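Local structure of glucose-6-phosphate isomerase like protein (Thermus thermophilus, 1WIW) at residues Arg2-Glu7 / Ala270-Val275; Val12-Leu17 / Gly274-Asp279; Arg22-Thr27 / Ser107-Tyr112; Thr181-Val186 / Trp264-Leu269. The protein probably interconverts phosphorylated sugars, with glucose-6-phosphate or mannose-6-phosphate isomerase activity likely. One frame throughout, in Å; residues are numbered along the deposited sequence.

All four interactions lie round helix 251-272 or the chain that follows it. Interactions 1 and 2 tie the N-terminal loop to the end of that helix and the loop beyond it; their centres are about 11 Å apart, and Gly-274 and Val-275 serve both. Interaction 4 pairs the same helix with helix 174-185, and interaction 3 joins the end of helix 17-23 to the start of helix 110-121, about 22 Å from interaction 1, centre to centre. Along the chain, interactions 3 and 4 follow one another inside the span that interactions 1 and 2 bracket. Residues 2-17 thus run along the end of helix 251-272 and the loop beyond it before the chain reaches interaction 3.

Interaction 1 of 4, residues Arg2-Glu7 / Ala270-Val275; sequences RDLDRE and ALLYGV
The guanidinium of Arg-2 lies flat over a glycine: Gly-274 CA sits 3.6 Å above the plane of the group, over its centre. A side chain on Gly-274 would run into Arg-2 NH1, and its positive phi (69°) also suits glycine. NH2 gives a bent hydrogen bond (2.9 Å, 135° at the hydrogen) to Leu-272 O, which lies at the edge of the guanidinium but tilted from its plane; the donor stands above the carbonyl plane. The same oxygen is gripped a second time, through a water that accepts from Arg-2 N and donates to Leu-272 O. With CG anti to the carbonyl carbon (chi1 -60°) and an extended chain to NE, the arginine reaches along the helix end, its CD 3.2 Å from Leu-271 O. That end is a Schellman motif: helix 251-272 stops here, Gly-274 N bonds back to Leu-271 O and Val-275 N to Ala-270 O, and the partial negative charge of the carbonyl ends is likely to favour a positive group. Two residues on, Leu-4 crosses Leu-272 at about a right angle, CG and CD2 each 3.7 Å from Leu-272 CD2, while Leu-4 CD2 also reaches Leu-271 CB. An alanine in place of Leu-4 would be likely to strip Leu-272 CD2 of these contacts and open a gap beside Leu-271 CB. The Asp-3 to Arg-6 turn, with an Asx turn at Asp-3, leads the chain away from the helix, and Tyr-158 OH of helix 152-160 bonds to both Arg-2 O and Leu-4 N.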
loop_
_atom_site.group_PDB
_atom_site.type_symbol
_atom_site.label_atom_id
_atom_site.label_comp_id
_atom_site.label_asym_id
_atom_site.label_seq_id
_atom_site.Cartn_x
_atom_site.Cartn_y
_atom_site.Cartn_z
ATOM N N ARG B 2 4.830 -29.898 -9.828
ATOM C CA ARG B 2 6.252 -30.078 -9.555
ATOM C C ARG B 2 6.519 -30.394 -8.084
ATOM O O ARG B 2 5.800 -29.933 -7.194
ATOM C CB ARG B 2 7.031 -28.834 -9.995
ATOM C CG ARG B 2 6.882 -28.538 -11.495
ATOM C CD ARG B 2 7.746 -27.372 -11.944
ATOM N NE ARG B 2 7.652 -27.154 -13.388
ATOM C CZ ARG B 2 6.602 -26.621 -14.002
ATOM N NH1 ARG B 2 6.607 -26.470 -15.320
ATOM N NH2 ARG B 2 5.550 -26.221 -13.302
ATOM N N ASP B 3 7.556 -31.195 -7.849
ATOM C CA ASP B 3 7.938 -31.628 -6.510
ATOM C C ASP B 3 9.190 -30.884 -6.049
ATOM O O ASP B 3 10.253 -31.006 -6.651
ATOM C CB ASP B 3 8.174 -33.143 -6.535
ATOM C CG ASP B 3 8.532 -33.717 -5.175
ATOM O OD1 ASP B 3 8.511 -34.962 -5.041
ATOM O OD2 ASP B 3 8.842 -32.944 -4.246
ATOM N N LEU B 4 9.046 -30.106 -4.979
ATOM C CA LEU B 4 10.146 -29.322 -4.429
ATOM C C LEU B 4 11.205 -30.189 -3.760
ATOM O O LEU B 4 12.221 -29.685 -3.274
ATOM C CB LEU B 4 9.604 -28.284 -3.432
ATOM C CG LEU B 4 8.648 -27.252 -4.057
ATOM C CD1 LEU B 4 8.093 -26.319 -2.980
ATOM C CD2 LEU B 4 9.390 -26.454 -5.130
ATOM N N ASP B 5 10.975 -31.499 -3.738
ATOM C CA ASP B 5 11.940 -32.405 -3.142
ATOM C C ASP B 5 12.675 -33.240 -4.201
ATOM O O ASP B 5 13.372 -34.202 -3.877
ATOM C CB ASP B 5 11.251 -33.274 -2.081
ATOM C CG ASP B 5 10.894 -32.472 -0.824
ATOM O OD1 ASP B 5 10.051 -32.914 -0.023
ATOM O OD2 ASP B 5 11.476 -31.386 -0.631
ATOM N N ARG B 6 12.522 -32.852 -5.468
ATOM C CA ARG B 6 13.214 -33.516 -6.573
ATOM C C ARG B 6 14.234 -32.514 -7.117
ATOM O O ARG B 6 13.899 -31.359 -7.409
ATOM C CB ARG B 6 12.228 -33.941 -7.677
ATOM C CG ARG B 6 11.406 -35.194 -7.327
ATOM C CD ARG B 6 10.386 -35.532 -8.414
ATOM N NE ARG B 6 11.005 -35.879 -9.693
ATOM C CZ ARG B 6 11.267 -37.121 -10.096
ATOM N NH1 ARG B 6 11.835 -37.327 -11.279
ATOM N NH2 ARG B 6 10.955 -38.156 -9.327
ATOM N N GLU B 7 15.479 -32.959 -7.258
ATOM C CA GLU B 7 16.554 -32.089 -7.709
ATOM C C GLU B 7 16.389 -31.396 -9.059
ATOM O O GLU B 7 16.782 -30.238 -9.207
ATOM C CB GLU B 7 17.883 -32.846 -7.699
ATOM C CG GLU B 7 19.090 -31.918 -7.620
ATOM C CD GLU B 7 20.410 -32.645 -7.787
ATOM O OE1 GLU B 7 20.591 -33.709 -7.158
ATOM O OE2 GLU B 7 21.270 -32.144 -8.543
ATOM N N ALA B 270 8.033 -19.888 -7.394
ATOM C CA ALA B 270 8.513 -19.726 -8.762
ATOM C C ALA B 270 8.880 -21.098 -9.326
ATOM O O ALA B 270 8.546 -21.415 -10.474
ATOM C CB ALA B 270 9.731 -18.806 -8.795
ATOM N N LEU B 271 9.558 -21.912 -8.516
ATOM C CA LEU B 271 9.948 -23.250 -8.954
ATOM C C LEU B 271 8.711 -24.088 -9.262
ATOM O O LEU B 271 8.710 -24.876 -10.210
ATOM C CB LEU B 271 10.813 -23.946 -7.892
ATOM C CG LEU B 271 12.155 -23.271 -7.573
ATOM C CD1 LEU B 271 13.029 -24.217 -6.753
ATOM C CD2 LEU B 271 12.871 -22.902 -8.866
ATOM N N LEU B 272 7.656 -23.923 -8.470
ATOM C CA LEU B 272 6.418 -24.662 -8.711
ATOM C C LEU B 272 5.786 -24.267 -10.053
ATOM O O LEU B 272 5.139 -25.086 -10.705
ATOM C CB LEU B 272 5.422 -24.431 -7.569
ATOM C CG LEU B 272 5.777 -25.079 -6.225
ATOM C CD1 LEU B 272 4.718 -24.730 -5.189
ATOM C CD2 LEU B 272 5.866 -26.588 -6.392
ATOM N N TYR B 273 5.972 -23.016 -10.465
ATOM C CA TYR B 273 5.440 -22.561 -11.748
ATOM C C TYR B 273 6.455 -22.824 -12.859
ATOM O O TYR B 273 6.210 -22.527 -14.022
ATOM C CB TYR B 273 5.111 -21.064 -11.710
ATOM C CG TYR B 273 3.873 -20.727 -10.913
ATOM C CD1 TYR B 273 2.667 -21.383 -11.158
ATOM C CD2 TYR B 273 3.897 -19.733 -9.928
ATOM C CE1 TYR B 273 1.518 -21.062 -10.448
ATOM C CE2 TYR B 273 2.747 -19.403 -9.212
ATOM C CZ TYR B 273 1.562 -20.073 -9.480
ATOM O OH TYR B 273 0.414 -19.747 -8.794
ATOM N N GLY B 274 7.605 -23.371 -12.482
ATOM C CA GLY B 274 8.637 -23.672 -13.457
ATOM C C GLY B 274 9.300 -22.463 -14.084
ATOM O O GLY B 274 9.754 -22.523 -15.224
ATOM N N VAL B 275 9.346 -21.350 -13.361
ATOM C CA VAL B 275 9.992 -20.161 -13.899
ATOM C C VAL B 275 11.215 -19.813 -13.069
ATOM O O VAL B 275 11.325 -20.196 -11.901
ATOM C CB VAL B 275 9.045 -18.938 -13.938
ATOM C CG1 VAL B 275 7.884 -19.214 -14.891
ATOM C CG2 VAL B 275 8.545 -18.610 -12.537
HETATM O O HOH W 1 3.480 -27.252 -9.878
#

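Interaction 2 of 4, residues Val12-Leu17 / Gly274-Asp279; sequences VDRTGL and GVDPGD
Val-12 CG2, anti to its own backbone N, presses on the peptide between Val-275 and Asp-276, 3.3 Å from Asp-276 N, and CG1 lies against Val-275 O. Farther along this van der Waals contact between two loops, Leu-17 CD2 touches Pro-277 at O and CB, and the ring of Pro-277 crosses the Asp-13 side chain at about a right angle, its CG 3.7 Å from Asp-13 OD2.

The polar contacts are mostly internal to each loop. Asp-13 OD2 uses its syn lone pair to take Leu-17 N at 2.9 Å in a nearly straight bond (167°), while OD1 receives Ala-18 N and Tyr-267 OH. Asp-276 OD1 accepts Gly-278 N from above its carboxylate plane, an Asx turn. Between the loops, a water links Thr-15 OG1 to Asp-279 N, weakly on the latter side.

The electrostatics across the contact are probably unfavourable in part: Val-12 O faces the Asp-276 carboxylate, 3.2 Å from CG, and Asp-13 OD2 is 4.3 Å from Asp-276 OD1. A CA-H...O contact from Asp-276 CA to Val-12 O (3.6 Å), with Leu-17 N, Ala-18 N and Tyr-267 OH at Asp-13 and Gly-278 N at Asp-276, would probably ease this repulsion.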
loop_
_atom_site.group_PDB
_atom_site.type_symbol
_atom_site.label_atom_id
_atom_site.label_comp_id
_atom_site.label_asym_id
_atom_site.label_seq_id
_atom_site.Cartn_x
_atom_site.Cartn_y
_atom_site.Cartn_z
ATOM N N VAL B 12 15.882 -24.714 -13.208
ATOM C CA VAL B 12 15.446 -23.422 -13.729
ATOM C C VAL B 12 16.051 -22.238 -12.952
ATOM O O VAL B 12 15.984 -21.092 -13.405
ATOM C CB VAL B 12 13.895 -23.319 -13.722
ATOM C CG1 VAL B 12 13.376 -23.303 -12.290
ATOM C CG2 VAL B 12 13.452 -22.077 -14.471
ATOM N N ASP B 13 16.644 -22.524 -11.792
ATOM C CA ASP B 13 17.277 -21.499 -10.953
ATOM C C ASP B 13 18.690 -21.265 -11.487
ATOM O O ASP B 13 19.679 -21.500 -10.791
ATOM C CB ASP B 13 17.352 -21.975 -9.493
ATOM C CG ASP B 13 17.911 -20.915 -8.551
ATOM O OD1 ASP B 13 18.223 -21.255 -7.388
ATOM O OD2 ASP B 13 18.033 -19.741 -8.966
ATOM N N ARG B 14 18.768 -20.790 -12.726
ATOM C CA ARG B 14 20.042 -20.544 -13.390
ATOM C C ARG B 14 21.042 -19.625 -12.686
ATOM O O ARG B 14 22.235 -19.923 -12.653
ATOM C CB ARG B 14 19.779 -20.032 -14.807
ATOM C CG ARG B 14 19.148 -21.083 -15.715
ATOM C CD ARG B 14 18.952 -20.561 -17.140
ATOM N NE ARG B 14 18.727 -21.651 -18.090
ATOM C CZ ARG B 14 18.509 -21.483 -19.392
ATOM N NH1 ARG B 14 18.480 -20.263 -19.916
ATOM N NH2 ARG B 14 18.329 -22.540 -20.176
ATOM N N THR B 15 20.573 -18.516 -12.126
ATOM C CA THR B 15 21.475 -17.589 -11.447
ATOM C C THR B 15 21.762 -17.964 -9.998
ATOM O O THR B 15 22.513 -17.275 -9.310
ATOM C CB THR B 15 20.934 -16.145 -11.493
ATOM O OG1 THR B 15 19.622 -16.101 -10.921
ATOM C CG2 THR B 15 20.873 -15.650 -12.926
ATOM N N GLY B 16 21.167 -19.059 -9.535
ATOM C CA GLY B 16 21.398 -19.509 -8.172
ATOM C C GLY B 16 20.918 -18.593 -7.059
ATOM O O GLY B 16 21.709 -18.159 -6.221
ATOM N N LEU B 17 19.623 -18.303 -7.024
ATOM C CA LEU B 17 19.093 -17.446 -5.974
ATOM C C LEU B 17 19.069 -18.221 -4.653
ATOM O O LEU B 17 19.125 -17.631 -3.579
ATOM C CB LEU B 17 17.682 -16.965 -6.330
ATOM C CG LEU B 17 17.095 -15.880 -5.421
ATOM C CD1 LEU B 17 17.988 -14.646 -5.478
ATOM C CD2 LEU B 17 15.674 -15.527 -5.864
ATOM N N GLY B 274 7.605 -23.371 -12.482
ATOM C CA GLY B 274 8.637 -23.672 -13.457
ATOM C C GLY B 274 9.300 -22.463 -14.084
ATOM O O GLY B 274 9.754 -22.523 -15.224
ATOM N N VAL B 275 9.346 -21.350 -13.361
ATOM C CA VAL B 275 9.992 -20.161 -13.899
ATOM C C VAL B 275 11.215 -19.813 -13.069
ATOM O O VAL B 275 11.325 -20.196 -11.901
ATOM C CB VAL B 275 9.045 -18.938 -13.938
ATOM C CG1 VAL B 275 7.884 -19.214 -14.891
ATOM C CG2 VAL B 275 8.545 -18.610 -12.537
ATOM N N ASP B 276 12.139 -19.101 -13.690
ATOM C CA ASP B 276 13.362 -18.701 -13.024
ATOM C C ASP B 276 13.038 -17.649 -11.964
ATOM O O ASP B 276 12.476 -16.602 -12.272
ATOM C CB ASP B 276 14.340 -18.119 -14.045
ATOM C CG ASP B 276 15.732 -17.928 -13.476
ATOM O OD1 ASP B 276 15.868 -17.862 -12.236
ATOM O OD2 ASP B 276 16.691 -17.839 -14.272
ATOM N N PRO B 277 13.381 -17.924 -10.697
ATOM C CA PRO B 277 13.131 -16.992 -9.591
ATOM C C PRO B 277 14.069 -15.781 -9.644
ATOM O O PRO B 277 13.811 -14.752 -9.013
ATOM C CB PRO B 277 13.370 -17.855 -8.358
ATOM C CG PRO B 277 14.445 -18.800 -8.824
ATOM C CD PRO B 277 13.979 -19.180 -10.209
ATOM N N GLY B 278 15.153 -15.907 -10.406
ATOM C CA GLY B 278 16.105 -14.814 -10.523
ATOM C C GLY B 278 15.598 -13.701 -11.422
ATOM O O GLY B 278 14.574 -13.860 -12.087
ATOM N N ASP B 279 16.309 -12.575 -11.442
ATOM C CA ASP B 279 15.921 -11.434 -12.266
ATOM C C ASP B 279 16.282 -11.666 -13.731
ATOM O O ASP B 279 15.529 -11.304 -14.635
ATOM C CB ASP B 279 16.628 -10.150 -11.803
ATOM C CG ASP B 279 16.172 -9.678 -10.425
ATOM O OD1 ASP B 279 15.059 -10.047 -9.989
ATOM O OD2 ASP B 279 16.929 -8.915 -9.787
HETATM O O HOH W 2 19.401 -13.024 -11.467
#

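Interaction 3 of 4, residues Arg22-Thr27 / Ser107-Tyr112; sequences RDLVGT and SPLAPY
Tyr-112 reaches across to the turn after helix 17-23, where its OH accepts a nearly straight hydrogen bond from Gly-26 N (3.0 Å, 163°). Its CG lies anti to the backbone N (chi1 163°), which sends the ring across to Leu-24 and the OH on to Gly-26. The side chain of Leu-24 slides past the ring in the opposite direction: Leu-24 CG and CD1 are each 3.7 Å from Tyr-112 CD1, and Leu-24 CD2 lies against Tyr-112 CB. The same leucine sends CD1 to Leu-109 CB (3.8 Å), so it is shared between two residues three apart in sequence. Thr-27 O stands at the ring edge, near its plane, 3.6 Å from Tyr-112 CE1.

A second shell of bonds surrounds these groups. Leu-24 to Thr-27 is a type II turn with Gly-26 at positive phi (96°), and Leu-24 O accepts twice from Thr-27, from its N and, in the carbonyl plane on a lone pair, from its OG1. Ser-107 OG accepts from Leu-109 N, a capping bond in the turn that leads into helix 110-121. Tyr-112 OH also bonds Asp-132 OD2 of helix 125-139, so the hydroxyl has two partners.

The contact therefore ties the end of helix 17-23 to the first turn of helix 110-121 within the N-terminal SIS domain, with Leu-135 of helix 125-139 touching Tyr-112 and Trp-259 of helix 251-272 packed on both Leu-24 and Tyr-112.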
loop_
_atom_site.group_PDB
_atom_site.type_symbol
_atom_site.label_atom_id
_atom_site.label_comp_id
_atom_site.label_asym_id
_atom_site.label_seq_id
_atom_site.Cartn_x
_atom_site.Cartn_y
_atom_site.Cartn_z
ATOM N N ARG B 22 20.556 -18.359 0.935
ATOM C CA ARG B 22 21.271 -19.041 2.006
ATOM C C ARG B 22 22.355 -18.202 2.675
ATOM O O ARG B 22 22.496 -18.224 3.896
ATOM C CB ARG B 22 21.916 -20.329 1.491
ATOM C CG ARG B 22 22.601 -21.123 2.598
ATOM C CD ARG B 22 23.275 -22.380 2.080
ATOM N NE ARG B 22 23.648 -23.273 3.175
ATOM C CZ ARG B 22 24.520 -22.967 4.133
ATOM N NH1 ARG B 22 24.792 -23.845 5.091
ATOM N NH2 ARG B 22 25.124 -21.787 4.132
ATOM N N ASP B 23 23.120 -17.465 1.875
ATOM C CA ASP B 23 24.223 -16.658 2.402
ATOM C C ASP B 23 23.902 -15.194 2.704
ATOM O O ASP B 23 24.807 -14.415 3.001
ATOM C CB ASP B 23 25.408 -16.701 1.427
ATOM C CG ASP B 23 26.019 -18.089 1.297
ATOM O OD1 ASP B 23 25.641 -18.996 2.073
ATOM O OD2 ASP B 23 26.891 -18.267 0.420
ATOM N N LEU B 24 22.628 -14.819 2.655
ATOM C CA LEU B 24 22.234 -13.431 2.882
ATOM C C LEU B 24 22.818 -12.723 4.103
ATOM O O LEU B 24 23.334 -11.612 3.995
ATOM C CB LEU B 24 20.708 -13.316 2.941
ATOM C CG LEU B 24 20.194 -11.876 3.046
ATOM C CD1 LEU B 24 20.644 -11.077 1.822
ATOM C CD2 LEU B 24 18.670 -11.881 3.156
ATOM N N VAL B 25 22.722 -13.354 5.262
ATOM C CA VAL B 25 23.222 -12.755 6.491
ATOM C C VAL B 25 24.715 -12.453 6.417
ATOM O O VAL B 25 25.522 -13.340 6.158
ATOM C CB VAL B 25 22.940 -13.678 7.699
ATOM C CG1 VAL B 25 23.663 -13.162 8.946
ATOM C CG2 VAL B 25 21.434 -13.748 7.947
ATOM N N GLY B 26 25.077 -11.195 6.649
ATOM C CA GLY B 26 26.479 -10.827 6.599
ATOM C C GLY B 26 26.926 -10.258 5.261
ATOM O O GLY B 26 28.102 -9.937 5.094
ATOM N N THR B 27 26.009 -10.142 4.302
ATOM C CA THR B 27 26.360 -9.570 3.002
ATOM C C THR B 27 25.912 -8.114 2.956
ATOM O O THR B 27 25.002 -7.710 3.690
ATOM C CB THR B 27 25.692 -10.334 1.823
ATOM O OG1 THR B 27 24.268 -10.234 1.922
ATOM C CG2 THR B 27 26.100 -11.796 1.839
ATOM N N SER B 107 19.013 -6.403 -6.351
ATOM C CA SER B 107 18.734 -7.750 -5.872
ATOM C C SER B 107 17.425 -7.705 -5.103
ATOM O O SER B 107 17.126 -6.715 -4.433
ATOM C CB SER B 107 19.852 -8.240 -4.943
ATOM O OG SER B 107 19.477 -9.438 -4.276
ATOM N N PRO B 108 16.615 -8.768 -5.206
ATOM C CA PRO B 108 15.334 -8.819 -4.493
ATOM C C PRO B 108 15.625 -8.819 -2.997
ATOM O O PRO B 108 14.784 -8.430 -2.187
ATOM C CB PRO B 108 14.736 -10.160 -4.920
ATOM C CG PRO B 108 15.525 -10.555 -6.141
ATOM C CD PRO B 108 16.892 -10.039 -5.893
ATOM N N LEU B 109 16.829 -9.263 -2.642
ATOM C CA LEU B 109 17.241 -9.349 -1.240
ATOM C C LEU B 109 17.969 -8.102 -0.733
ATOM O O LEU B 109 18.350 -8.028 0.438
ATOM C CB LEU B 109 18.139 -10.580 -1.040
ATOM C CG LEU B 109 17.590 -11.879 -1.639
ATOM C CD1 LEU B 109 18.553 -13.023 -1.333
ATOM C CD2 LEU B 109 16.199 -12.170 -1.067
ATOM N N ALA B 110 18.153 -7.115 -1.603
ATOM C CA ALA B 110 18.846 -5.898 -1.200
ATOM C C ALA B 110 18.259 -5.195 0.037
ATOM O O ALA B 110 18.987 -4.528 0.773
ATOM C CB ALA B 110 18.917 -4.923 -2.375
ATOM N N PRO B 111 16.939 -5.323 0.286
ATOM C CA PRO B 111 16.401 -4.645 1.471
ATOM C C PRO B 111 17.169 -4.984 2.746
ATOM O O PRO B 111 17.404 -4.117 3.587
ATOM C CB PRO B 111 14.954 -5.119 1.509
ATOM C CG PRO B 111 14.613 -5.166 0.046
ATOM C CD PRO B 111 15.843 -5.866 -0.539
ATOM N N TYR B 112 17.561 -6.246 2.891
ATOM C CA TYR B 112 18.325 -6.650 4.066
ATOM C C TYR B 112 19.658 -5.916 4.107
ATOM O O TYR B 112 20.089 -5.454 5.163
ATOM C CB TYR B 112 18.586 -8.162 4.067
ATOM C CG TYR B 112 19.707 -8.581 5.020
ATOM C CD1 TYR B 112 21.034 -8.617 4.593
ATOM C CD2 TYR B 112 19.440 -8.875 6.361
ATOM C CE1 TYR B 112 22.079 -8.933 5.483
ATOM C CE2 TYR B 112 20.473 -9.189 7.257
ATOM C CZ TYR B 112 21.789 -9.214 6.811
ATOM O OH TYR B 112 22.810 -9.505 7.691
#

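Interaction 4 of 4, residues Thr181-Val186 / Trp264-Leu269; sequences TLFARV and WTAYYL
The ring of Phe-183 takes Ala-266 on one face: Ala-266 CB stands 4.0 Å above its centroid, directly along the ring normal, a CH-pi contact. Two methyl groups meet the same ring at its edge, near its plane. Leu-269 CD2 comes to 3.7 Å from Phe-183 CE1, the two side chains crossing at about a right angle, and Thr-265 CG2 reaches Phe-183 CZ, also at 3.7 Å. Thr-265 CG2 is anti to the backbone N, which leaves OG1 turned to Arg-261 O one helical turn back. Val-186 takes another flank of Ala-266: Val-186 CB is 3.9 Å from Ala-266 CB, and CG1, anti to its backbone N (chi1 176°), rests on the backbone of Tyr-267, 3.5 Å from its N. Ala-266 CB also touches Leu-182 O, so this one methyl sits among an aromatic face, a valine and a carbonyl.

The small alanine is consistent with the close approach of the backbones, Phe-183 CA and Ala-266 CA being 5.1 Å apart; the axes of helix 181-185 and helix 264-269 pass at 8.8 Å, running in the same general direction at 27°. With a leucine in place of Phe-183 the flat face is gone, and Ala-266 CB would probably lose its CH-pi partner and Thr-265 CG2 and Leu-269 CD2 their edge contacts. Phe-183 also meets the ring of Phe-167, planes at about 40°, and packs on Leu-160. This buried interface in the C-terminal SIS domain is apolar and probably rests on burial of apolar surface and close van der Waals fit, while Tyr-267 OH finds its partner in Asp-13 OD1.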
loop_
_atom_site.group_PDB
_atom_site.type_symbol
_atom_site.label_atom_id
_atom_site.label_comp_id
_atom_site.label_asym_id
_atom_site.label_seq_id
_atom_site.Cartn_x
_atom_site.Cartn_y
_atom_site.Cartn_z
ATOM N N THR B 181 5.983 -7.404 -3.131
ATOM C CA THR B 181 7.079 -7.170 -4.066
ATOM C C THR B 181 7.945 -8.413 -4.252
ATOM O O THR B 181 8.398 -8.703 -5.367
ATOM C CB THR B 181 7.952 -5.984 -3.594
ATOM O OG1 THR B 181 7.251 -4.760 -3.836
ATOM C CG2 THR B 181 9.288 -5.948 -4.330
ATOM N N LEU B 182 8.181 -9.149 -3.168
ATOM C CA LEU B 182 8.984 -10.370 -3.254
ATOM C C LEU B 182 8.309 -11.392 -4.168
ATOM O O LEU B 182 8.967 -12.048 -4.971
ATOM C CB LEU B 182 9.184 -10.990 -1.863
ATOM C CG LEU B 182 10.281 -10.371 -0.991
ATOM C CD1 LEU B 182 10.192 -10.904 0.430
ATOM C CD2 LEU B 182 11.647 -10.684 -1.600
ATOM N N PHE B 183 6.992 -11.525 -4.046
ATOM C CA PHE B 183 6.256 -12.483 -4.863
ATOM C C PHE B 183 6.169 -12.105 -6.335
ATOM O O PHE B 183 6.034 -12.971 -7.204
ATOM C CB PHE B 183 4.866 -12.714 -4.271
ATOM C CG PHE B 183 4.859 -13.750 -3.182
ATOM C CD1 PHE B 183 4.556 -15.077 -3.471
ATOM C CD2 PHE B 183 5.264 -13.422 -1.894
ATOM C CE1 PHE B 183 4.665 -16.068 -2.494
ATOM C CE2 PHE B 183 5.377 -14.401 -0.907
ATOM C CZ PHE B 183 5.077 -15.727 -1.209
ATOM N N ALA B 184 6.254 -10.816 -6.625
ATOM C CA ALA B 184 6.210 -10.385 -8.013
ATOM C C ALA B 184 7.602 -10.547 -8.622
ATOM O O ALA B 184 7.751 -11.109 -9.706
ATOM C CB ALA B 184 5.759 -8.930 -8.112
ATOM N N ARG B 185 8.629 -10.088 -7.913
ATOM C CA ARG B 185 9.972 -10.172 -8.470
ATOM C C ARG B 185 10.597 -11.559 -8.504
ATOM O O ARG B 185 11.300 -11.898 -9.457
ATOM C CB ARG B 185 10.941 -9.220 -7.763
ATOM C CG ARG B 185 12.164 -8.994 -8.644
ATOM C CD ARG B 185 13.444 -8.695 -7.909
ATOM N NE ARG B 185 13.488 -7.339 -7.396
ATOM C CZ ARG B 185 14.585 -6.591 -7.383
ATOM N NH1 ARG B 185 14.539 -5.365 -6.889
ATOM N NH2 ARG B 185 15.718 -7.065 -7.884
ATOM N N VAL B 186 10.344 -12.352 -7.467
ATOM C CA VAL B 186 10.896 -13.697 -7.374
ATOM C C VAL B 186 9.946 -14.764 -7.917
ATOM O O VAL B 186 10.338 -15.577 -8.757
ATOM C CB VAL B 186 11.260 -14.030 -5.915
ATOM C CG1 VAL B 186 11.739 -15.480 -5.798
ATOM C CG2 VAL B 186 12.346 -13.080 -5.430
ATOM N N TRP B 264 12.003 -16.887 0.710
ATOM C CA TRP B 264 12.185 -18.308 0.438
ATOM C C TRP B 264 10.902 -18.910 -0.135
ATOM O O TRP B 264 10.945 -19.737 -1.043
ATOM C CB TRP B 264 12.558 -19.056 1.725
ATOM C CG TRP B 264 14.040 -19.185 1.952
ATOM C CD1 TRP B 264 14.777 -18.582 2.927
ATOM C CD2 TRP B 264 14.956 -19.990 1.195
ATOM N NE1 TRP B 264 16.099 -18.963 2.831
ATOM C CE2 TRP B 264 16.235 -19.825 1.775
ATOM C CE3 TRP B 264 14.819 -20.836 0.084
ATOM C CZ2 TRP B 264 17.375 -20.476 1.281
ATOM C CZ3 TRP B 264 15.956 -21.487 -0.409
ATOM C CH2 TRP B 264 17.215 -21.300 0.191
ATOM N N THR B 265 9.758 -18.495 0.404
ATOM C CA THR B 265 8.478 -19.012 -0.058
ATOM C C THR B 265 8.273 -18.618 -1.524
ATOM O O THR B 265 7.897 -19.448 -2.350
ATOM C CB THR B 265 7.323 -18.461 0.808
ATOM O OG1 THR B 265 7.512 -18.880 2.168
ATOM C CG2 THR B 265 5.975 -18.967 0.304
ATOM N N ALA B 266 8.539 -17.352 -1.834
ATOM C CA ALA B 266 8.406 -16.845 -3.194
ATOM C C ALA B 266 9.344 -17.618 -4.121
ATOM O O ALA B 266 9.000 -17.894 -5.268
ATOM C CB ALA B 266 8.741 -15.358 -3.230
ATOM N N TYR B 267 10.527 -17.962 -3.612
ATOM C CA TYR B 267 11.521 -18.718 -4.379
ATOM C C TYR B 267 10.938 -20.064 -4.807
ATOM O O TYR B 267 10.990 -20.435 -5.987
ATOM C CB TYR B 267 12.773 -18.961 -3.524
ATOM C CG TYR B 267 13.800 -19.889 -4.157
ATOM C CD1 TYR B 267 14.688 -19.429 -5.133
ATOM C CD2 TYR B 267 13.850 -21.237 -3.807
ATOM C CE1 TYR B 267 15.604 -20.299 -5.751
ATOM C CE2 TYR B 267 14.757 -22.113 -4.418
ATOM C CZ TYR B 267 15.626 -21.641 -5.388
ATOM O OH TYR B 267 16.491 -22.523 -6.008
ATOM N N TYR B 268 10.398 -20.796 -3.834
ATOM C CA TYR B 268 9.795 -22.099 -4.096
ATOM C C TYR B 268 8.549 -22.002 -4.978
ATOM O O TYR B 268 8.301 -22.887 -5.796
ATOM C CB TYR B 268 9.459 -22.803 -2.776
ATOM C CG TYR B 268 10.691 -23.270 -2.029
ATOM C CD1 TYR B 268 10.947 -22.848 -0.720
ATOM C CD2 TYR B 268 11.629 -24.106 -2.651
ATOM C CE1 TYR B 268 12.118 -23.244 -0.044
ATOM C CE2 TYR B 268 12.797 -24.506 -1.989
ATOM C CZ TYR B 268 13.037 -24.070 -0.691
ATOM O OH TYR B 268 14.210 -24.428 -0.057
ATOM N N LEU B 269 7.771 -20.932 -4.833
ATOM C CA LEU B 269 6.576 -20.790 -5.659
ATOM C C LEU B 269 6.983 -20.660 -7.128
ATOM O O LEU B 269 6.357 -21.248 -8.008
ATOM C CB LEU B 269 5.750 -19.575 -5.223
ATOM C CG LEU B 269 4.466 -19.298 -6.020
ATOM C CD1 LEU B 269 3.566 -20.535 -6.041
ATOM C CD2 LEU B 269 3.730 -18.130 -5.398
#